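Local atomic coordinates of superoxide dismutase (Candida albicans, PDB entry 4GUN), a protein that probably protects cells from oxidative damage by using a manganese ion to convert superoxide into hydrogen peroxide and molecular oxygen. Residues D120-K125 with A190-I195. The protein carries 2 engineered substitutions. Numbering follows the deposited sequence.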
# COMPACT_ATOMS: atom_id res chain seq x y z
N ASP A 120 6.89 -3.74 -26.61
CA ASP A 120 8.08 -4.16 -25.83
C ASP A 120 8.11 -3.52 -24.45
O ASP A 120 8.40 -4.20 -23.47
CB ASP A 120 9.38 -3.83 -26.58
CG ASP A 120 9.68 -4.70 -27.77
OD1 ASP A 120 9.14 -5.84 -27.83
OD2 ASP A 120 10.45 -4.25 -28.64
N ILE A 121 7.82 -2.21 -24.38
CA ILE A 121 7.75 -1.45 -23.13
C ILE A 121 6.63 -2.01 -22.23
O ILE A 121 6.87 -2.26 -21.05
CB ILE A 121 7.64 0.08 -23.39
CG1 ILE A 121 8.95 0.62 -24.00
CG2 ILE A 121 7.30 0.84 -22.12
CD1 ILE A 121 8.79 1.88 -24.84
N THR A 122 5.44 -2.26 -22.80
CA THR A 122 4.32 -2.84 -22.05
C THR A 122 4.66 -4.25 -21.52
O THR A 122 4.32 -4.57 -20.38
CB THR A 122 3.03 -2.86 -22.89
OG1 THR A 122 2.76 -1.55 -23.39
CG2 THR A 122 1.82 -3.35 -22.08
N ASN A 123 5.31 -5.08 -22.35
CA ASN A 123 5.68 -6.43 -21.94
C ASN A 123 6.69 -6.39 -20.80
O ASN A 123 6.61 -7.25 -19.92
CB ASN A 123 6.17 -7.26 -23.13
CG ASN A 123 5.07 -7.73 -24.05
OD1 ASN A 123 3.90 -7.83 -23.68
ND2 ASN A 123 5.43 -7.99 -25.30
N SER A 124 7.58 -5.35 -20.78
CA SER A 124 8.56 -5.12 -19.71
C SER A 124 7.85 -4.72 -18.41
O SER A 124 8.22 -5.21 -17.34
CB SER A 124 9.59 -4.07 -20.12
OG SER A 124 10.69 -4.67 -20.77
N LYS A 125 6.81 -3.87 -18.50
CA LYS A 125 5.99 -3.48 -17.35
C LYS A 125 5.22 -4.67 -16.81
O LYS A 125 5.17 -4.87 -15.59
CB LYS A 125 5.02 -2.34 -17.70
CG LYS A 125 5.63 -0.94 -17.64
CD LYS A 125 5.81 -0.41 -16.21
CE LYS A 125 5.54 1.07 -16.04
NZ LYS A 125 6.32 1.92 -16.99
N ALA A 190 2.11 -13.71 -26.44
CA ALA A 190 0.96 -14.21 -27.19
C ALA A 190 -0.29 -13.32 -27.30
O ALA A 190 -0.94 -13.36 -28.34
CB ALA A 190 0.57 -15.58 -26.67
N ILE A 191 -0.65 -12.59 -26.24
CA ILE A 191 -1.88 -11.77 -26.20
C ILE A 191 -1.98 -10.69 -27.28
O ILE A 191 -3.08 -10.36 -27.71
CB ILE A 191 -2.19 -11.22 -24.75
CG1 ILE A 191 -3.68 -10.78 -24.61
CG2 ILE A 191 -1.21 -10.11 -24.34
CD1 ILE A 191 -4.20 -10.69 -23.19
N TRP A 192 -0.84 -10.11 -27.69
CA TRP A 192 -0.81 -9.04 -28.70
C TRP A 192 -1.41 -9.44 -30.06
O TRP A 192 -1.95 -8.59 -30.75
CB TRP A 192 0.58 -8.42 -28.83
CG TRP A 192 1.01 -7.79 -27.54
CD1 TRP A 192 1.83 -8.32 -26.60
CD2 TRP A 192 0.53 -6.55 -27.00
NE1 TRP A 192 1.96 -7.46 -25.54
CE2 TRP A 192 1.15 -6.37 -25.75
CE3 TRP A 192 -0.33 -5.54 -27.48
CZ2 TRP A 192 0.93 -5.24 -24.96
CZ3 TRP A 192 -0.59 -4.44 -26.68
CH2 TRP A 192 0.04 -4.30 -25.43
N ASN A 193 -1.40 -10.75 -30.37
CA ASN A 193 -2.01 -11.35 -31.56
C ASN A 193 -3.56 -11.22 -31.55
O ASN A 193 -4.18 -11.31 -32.60
CB ASN A 193 -1.59 -12.80 -31.68
CG ASN A 193 -0.11 -13.01 -31.85
OD1 ASN A 193 0.46 -12.73 -32.90
ND2 ASN A 193 0.55 -13.48 -30.81
N VAL A 194 -4.17 -10.97 -30.38
CA VAL A 194 -5.64 -10.79 -30.27
C VAL A 194 -6.05 -9.45 -29.69
O VAL A 194 -7.20 -9.26 -29.30
CB VAL A 194 -6.41 -11.99 -29.61
CG1 VAL A 194 -6.43 -13.21 -30.53
CG2 VAL A 194 -5.86 -12.33 -28.22
N ILE A 195 -5.10 -8.49 -29.65
CA ILE A 195 -5.41 -7.16 -29.14
C ILE A 195 -6.19 -6.36 -30.19
O ILE A 195 -5.79 -6.30 -31.35
CB ILE A 195 -4.16 -6.44 -28.57
CG1 ILE A 195 -3.73 -7.06 -27.20
CG2 ILE A 195 -4.33 -4.91 -28.48
CD1 ILE A 195 -4.79 -7.05 -26.03
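The indole N-H of Trp192 is donated to the side-chain carbonyl of Asn123, with NE1 and OD1 2.7 Å apart and a nearly straight N-H...O angle of 164°. OD1 lies close to the indole plane, at the ring's edge, whereas NE1 sits tilted from the carbonyl plane of Asn123. The amide and ring planes stand 65° apart. The bond gives the N-H of the buried Trp192 an acceptor and helps fix the rotation of the indole. Further along the same edge, the methyl of Thr122 meets the six-membered ring, CG2 lying 3.6 Å from CZ2. With chi1 at -53°, OG1 of Thr122 lies beside the backbone N and hydrogen-bonds the carbonyl oxygen of Leu118 in its own helix, which leaves CG2 anti to that N and facing the indole edge. The Asn123 and Trp192 side chains together bridge backbones whose nearest CA atoms, those of these two residues, are 9.7 Å apart. Ile137 of strand 133-140 touches both Thr122 and Trp192. The contact joins helix 115-127 to the turn that follows helix 184-191, within the mixed alpha/beta C-terminal domain of iron/manganese superoxide dismutases, in which helices pack against a three-stranded antiparallel sheet.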